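Local structure of protein adenylyltransferase (Bartonella henselae str. Houston-1, 5NH2) at residues A[11-14]-A[20-23]; A[16-21]-A[26-31]. The protein transfers AMP from ATP onto tyrosine or threonine residues of host target proteins through its Fic domain, serving Bartonella as a secreted virulence factor. One frame throughout, in Å; residues are numbered along the deposited sequence.

Interaction 1 (A[11-14]-A[20-23]); sequences YVYP and KNKY
The phenol of Y13 lies across the backbone at K20 and N21, and this is where the contact is tightest. K20 CA sits over one face of the ring, 3.9 Å from its centroid and 27° off the normal, a CH-pi contact displaced toward the rim. Beyond it the ring hydroxyl receives the amide of N21, with N21 N to Y13 OH at 3.1 Å and an almost straight N-H (177°). With chi1 at -65°, the Y13 ring stands beside its own backbone N and its far end swings in to the 20-23 backbone. The N21 side-chain amide meets the ring near its plane, perpendicular to it, ND2 being 3.8 Å from Y13 CE1. One residue back, the backbone N of K20 donates to the carbonyl of Y11 (K20 N to Y11 O 2.8 Å), and the extended aliphatic chain runs past that same carbonyl, CG coming within 3.6 Å of Y11 O. A water donates to both Y11 O and K20 O, bridging the two carbonyls.

The looser side is at V12, partly exposed and turned away from K20, where K20 CE comes only to 3.8 Å from V12 O. Both segments belong to the loop ahead of helix 28-46. Y11 packs edge-to-face on W74, while K20 reaches D87 in a salt bridge and F85, probably part of the Fic domain's ATP site, in a cation-pi contact, beside the short strands 83-84 and 90-91.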
loop_
_atom_site.group_PDB
_atom_site.type_symbol
_atom_site.label_atom_id
_atom_site.label_comp_id
_atom_site.label_asym_id
_atom_site.label_seq_id
_atom_site.Cartn_x
_atom_site.Cartn_y
_atom_site.Cartn_z
ATOM N N TYR A 11 -16.444 19.969 3.575
ATOM C CA TYR A 11 -15.166 19.532 2.992
ATOM C C TYR A 11 -15.051 19.780 1.470
ATOM O O TYR A 11 -13.930 19.803 0.945
ATOM C CB TYR A 11 -14.958 18.036 3.260
ATOM C CG TYR A 11 -14.412 17.635 4.627
ATOM C CD1 TYR A 11 -13.088 17.872 4.960
ATOM C CD2 TYR A 11 -15.203 16.923 5.546
ATOM C CE1 TYR A 11 -12.558 17.486 6.206
ATOM C CE2 TYR A 11 -14.678 16.531 6.807
ATOM C CZ TYR A 11 -13.353 16.799 7.122
ATOM O OH TYR A 11 -12.812 16.410 8.348
ATOM N N VAL A 12 -16.171 19.954 0.747
ATOM C CA VAL A 12 -16.181 20.075 -0.710
ATOM C C VAL A 12 -16.665 21.454 -1.154
ATOM O O VAL A 12 -17.426 22.144 -0.459
ATOM C CB VAL A 12 -17.066 18.986 -1.343
ATOM C CG1 VAL A 12 -16.586 17.586 -0.904
ATOM C CG2 VAL A 12 -18.521 19.235 -0.936
ATOM N N TYR A 13 -16.239 21.846 -2.349
ATOM C CA TYR A 13 -16.733 23.089 -2.908
ATOM C C TYR A 13 -18.242 22.962 -3.154
ATOM O O TYR A 13 -18.696 21.940 -3.685
ATOM C CB TYR A 13 -16.003 23.455 -4.204
ATOM C CG TYR A 13 -14.546 23.748 -4.024
ATOM C CD1 TYR A 13 -13.595 22.887 -4.508
ATOM C CD2 TYR A 13 -14.121 24.884 -3.359
ATOM C CE1 TYR A 13 -12.229 23.146 -4.357
ATOM C CE2 TYR A 13 -12.756 25.138 -3.155
ATOM C CZ TYR A 13 -11.809 24.268 -3.677
ATOM O OH TYR A 13 -10.459 24.490 -3.493
ATOM N N PRO A 14 -19.033 23.961 -2.768
ATOM C CA PRO A 14 -20.469 23.915 -3.071
ATOM C C PRO A 14 -20.730 23.567 -4.529
ATOM O O PRO A 14 -20.007 24.004 -5.432
ATOM C CB PRO A 14 -20.928 25.335 -2.733
ATOM C CG PRO A 14 -20.022 25.726 -1.614
ATOM C CD PRO A 14 -18.690 25.096 -1.901
ATOM N N LYS A 20 -12.169 20.659 -1.090
ATOM C CA LYS A 20 -11.475 21.939 -0.983
ATOM C C LYS A 20 -9.981 21.690 -0.846
ATOM O O LYS A 20 -9.558 20.828 -0.072
ATOM C CB LYS A 20 -11.993 22.726 0.224
ATOM C CG LYS A 20 -13.422 23.301 0.061
ATOM C CD LYS A 20 -14.015 23.572 1.425
ATOM C CE LYS A 20 -15.178 24.569 1.338
ATOM N NZ LYS A 20 -15.711 25.040 2.687
ATOM N N ASN A 21 -9.184 22.396 -1.643
ATOM C CA ASN A 21 -7.746 22.153 -1.633
ATOM C C ASN A 21 -6.989 23.471 -1.739
ATOM O O ASN A 21 -7.540 24.503 -2.129
ATOM C CB ASN A 21 -7.320 21.208 -2.775
ATOM C CG ASN A 21 -7.852 21.662 -4.145
ATOM O OD1 ASN A 21 -7.237 22.481 -4.834
ATOM N ND2 ASN A 21 -9.012 21.142 -4.520
ATOM N N LYS A 22 -5.690 23.396 -1.435
ATOM C CA LYS A 22 -4.814 24.563 -1.467
ATOM C C LYS A 22 -4.531 25.112 -2.881
ATOM O O LYS A 22 -4.059 26.252 -2.994
ATOM C CB LYS A 22 -3.498 24.211 -0.746
ATOM C CG LYS A 22 -3.580 24.197 0.799
ATOM C CD LYS A 22 -2.306 23.594 1.407
ATOM C CE LYS A 22 -2.071 23.985 2.847
ATOM N NZ LYS A 22 -1.560 25.387 2.928
ATOM N N TYR A 23 -4.783 24.350 -3.961
ATOM C CA TYR A 23 -4.595 24.893 -5.317
ATOM C C TYR A 23 -5.817 25.631 -5.836
ATOM O O TYR A 23 -5.705 26.378 -6.824
ATOM C CB TYR A 23 -4.259 23.774 -6.321
ATOM C CG TYR A 23 -3.499 22.591 -5.722
ATOM C CD1 TYR A 23 -2.179 22.748 -5.292
ATOM C CD2 TYR A 23 -4.084 21.329 -5.594
ATOM C CE1 TYR A 23 -1.471 21.718 -4.756
ATOM C CE2 TYR A 23 -3.360 20.264 -5.017
ATOM C CZ TYR A 23 -2.045 20.487 -4.609
ATOM O OH TYR A 23 -1.269 19.516 -4.049
HETATM O O HOH W 1 -10.980 19.503 1.839
#

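Interaction 2 (A[16-21]-A[26-31]); sequences TTTLKN and KNLNAF
Where the N-terminal loop folds back on the start of helix 28-46, a threonine hydroxyl and an aromatic ring join the two. T18 OG1 donates to the carbonyl just ahead of the N-cap residue, with T18 OG1 to K26 O at 2.7 Å. The hydroxyl comes from above the carbonyl plane, 42° out of it. With OG1 beside its own backbone N (chi1 -53°), the hydroxyl meets K26 O while the methyl, anti to that N, brings CG2 to 4.1 Å from F31 CB. T16 OG1 adds a weak bond to T18 OG1. In the first turn of the helix, the N21 amide lies alongside the F31 ring, pointing the other way, with the planes 26° apart and N21 ND2 standing 3.3 Å from F31 CD1. That ND2 is held by L19 O at 2.8 Å, the carbonyl pointing almost straight at it. L19 CB touches the tip of the ring more loosely, at 4.4 Å from F31 CZ. The helix start is capped by N27, whose side chain accepts from the third residue on: A30 N to N27 OD1 is 3.1 Å.

ND2 of buried N21 is gripped by two backbone carbonyls, L19 O and I25 O, which probably fix the rotation of the amide beside the ring; OD1 takes a weak bond from Y23 N. T18, donating to K26 O and accepting weakly from T16, ties the loop to the helix start through polar bonds, whereas F31 contributes mainly packing.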
loop_
_atom_site.group_PDB
_atom_site.type_symbol
_atom_site.label_atom_id
_atom_site.label_comp_id
_atom_site.label_asym_id
_atom_site.label_seq_id
_atom_site.Cartn_x
_atom_site.Cartn_y
_atom_site.Cartn_z
ATOM N N THR A 16 -20.190 20.803 -6.019
ATOM C CA THR A 16 -19.256 19.874 -6.620
ATOM C C THR A 16 -18.988 18.725 -5.668
ATOM O O THR A 16 -19.355 18.763 -4.495
ATOM C CB THR A 16 -17.936 20.531 -6.971
ATOM O OG1 THR A 16 -17.323 19.757 -8.014
ATOM C CG2 THR A 16 -17.024 20.543 -5.749
ATOM N N THR A 17 -18.345 17.696 -6.209
ATOM C CA THR A 17 -17.813 16.560 -5.472
ATOM C C THR A 17 -16.308 16.685 -5.153
ATOM O O THR A 17 -15.694 15.714 -4.702
ATOM C CB THR A 17 -18.116 15.278 -6.256
ATOM O OG1 THR A 17 -18.188 14.181 -5.344
ATOM C CG2 THR A 17 -17.055 15.013 -7.307
ATOM N N THR A 18 -15.697 17.847 -5.406
ATOM C CA THR A 18 -14.258 18.051 -5.258
ATOM C C THR A 18 -13.895 18.600 -3.873
ATOM O O THR A 18 -14.453 19.613 -3.431
ATOM C CB THR A 18 -13.757 19.019 -6.334
ATOM O OG1 THR A 18 -14.161 18.552 -7.622
ATOM C CG2 THR A 18 -12.213 19.161 -6.298
ATOM N N LEU A 19 -12.914 17.957 -3.219
ATOM C CA LEU A 19 -12.462 18.373 -1.895
ATOM C C LEU A 19 -11.770 19.736 -1.970
ATOM O O LEU A 19 -10.896 19.955 -2.819
ATOM C CB LEU A 19 -11.515 17.318 -1.311
ATOM C CG LEU A 19 -12.057 15.977 -0.766
ATOM C CD1 LEU A 19 -10.896 14.998 -0.625
ATOM C CD2 LEU A 19 -12.768 16.122 0.585
ATOM N N LYS A 20 -12.169 20.659 -1.090
ATOM C CA LYS A 20 -11.475 21.939 -0.983
ATOM C C LYS A 20 -9.981 21.690 -0.846
ATOM O O LYS A 20 -9.558 20.828 -0.072
ATOM C CB LYS A 20 -11.993 22.726 0.224
ATOM C CG LYS A 20 -13.422 23.301 0.061
ATOM C CD LYS A 20 -14.015 23.572 1.425
ATOM C CE LYS A 20 -15.178 24.569 1.338
ATOM N NZ LYS A 20 -15.711 25.040 2.687
ATOM N N ASN A 21 -9.184 22.396 -1.643
ATOM C CA ASN A 21 -7.746 22.153 -1.633
ATOM C C ASN A 21 -6.989 23.471 -1.739
ATOM O O ASN A 21 -7.540 24.503 -2.129
ATOM C CB ASN A 21 -7.320 21.208 -2.775
ATOM C CG ASN A 21 -7.852 21.662 -4.145
ATOM O OD1 ASN A 21 -7.237 22.481 -4.834
ATOM N ND2 ASN A 21 -9.012 21.142 -4.520
ATOM N N LYS A 26 -11.281 23.175 -8.675
ATOM C CA LYS A 26 -12.609 22.582 -8.533
ATOM C C LYS A 26 -12.874 21.452 -9.535
ATOM O O LYS A 26 -13.780 20.638 -9.308
ATOM C CB LYS A 26 -13.690 23.670 -8.672
ATOM C CG LYS A 26 -13.350 24.987 -7.960
ATOM C CD LYS A 26 -14.558 25.772 -7.472
ATOM C CE LYS A 26 -15.150 26.657 -8.551
ATOM N NZ LYS A 26 -16.515 27.170 -8.155
ATOM N N ASN A 27 -12.095 21.349 -10.614
ATOM C CA ASN A 27 -12.261 20.246 -11.550
ATOM C C ASN A 27 -11.609 19.005 -10.968
ATOM O O ASN A 27 -10.425 19.027 -10.630
ATOM C CB ASN A 27 -11.637 20.579 -12.902
ATOM C CG ASN A 27 -11.566 19.369 -13.819
ATOM O OD1 ASN A 27 -10.675 18.531 -13.707
ATOM N ND2 ASN A 27 -12.513 19.277 -14.734
ATOM N N LEU A 28 -12.372 17.915 -10.885
ATOM C CA LEU A 28 -11.969 16.766 -10.076
ATOM C C LEU A 28 -10.669 16.128 -10.573
ATOM O O LEU A 28 -9.760 15.846 -9.780
ATOM C CB LEU A 28 -13.097 15.727 -10.039
ATOM C CG LEU A 28 -12.616 14.373 -9.510
ATOM C CD1 LEU A 28 -12.565 14.420 -7.986
ATOM C CD2 LEU A 28 -13.426 13.204 -10.035
ATOM N N ASN A 29 -10.566 15.872 -11.873
ATOM C CA ASN A 29 -9.405 15.138 -12.375
ATOM C C ASN A 29 -8.111 15.948 -12.272
ATOM O O ASN A 29 -7.049 15.368 -12.012
ATOM C CB ASN A 29 -9.639 14.673 -13.820
ATOM C CG ASN A 29 -10.432 13.367 -13.894
ATOM O OD1 ASN A 29 -10.726 12.743 -12.870
ATOM N ND2 ASN A 29 -10.769 12.944 -15.107
ATOM N N ALA A 30 -8.163 17.269 -12.484
ATOM C CA ALA A 30 -6.958 18.087 -12.334
ATOM C C ALA A 30 -6.514 18.130 -10.881
ATOM O O ALA A 30 -5.306 18.062 -10.575
ATOM C CB ALA A 30 -7.220 19.495 -12.848
ATOM N N PHE A 31 -7.486 18.219 -9.973
ATOM C CA PHE A 31 -7.177 18.076 -8.567
ATOM C C PHE A 31 -6.501 16.728 -8.293
ATOM O O PHE A 31 -5.488 16.680 -7.601
ATOM C CB PHE A 31 -8.452 18.249 -7.726
ATOM C CG PHE A 31 -8.349 17.640 -6.385
ATOM C CD1 PHE A 31 -7.597 18.268 -5.386
ATOM C CD2 PHE A 31 -8.941 16.402 -6.121
ATOM C CE1 PHE A 31 -7.453 17.698 -4.129
ATOM C CE2 PHE A 31 -8.807 15.809 -4.865
ATOM C CZ PHE A 31 -8.050 16.466 -3.859
#

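Overall arrangement
Both interactions fold the same N-terminal loop, their centres about 7 Å apart, and share K20 and N21. Interaction 1 pairs loop with loop and relies mostly on polar bonds to backbone atoms; interaction 2 brings the loop onto the first turn of helix 28-46, with one direct hydrogen bond between its segments and more reliance on packing against a ring. A probable hydrogen bond from Y13 N to T18 O, 3.1 Å, links them. Each is partly buried: Y11 and N21 lie inward in interaction 1, while T18, L19, N21 and F31 do so in interaction 2, whose outer side holds K26, N27 and L28. L19 also reaches E155 of the ATP site, about 4 Å between side chains.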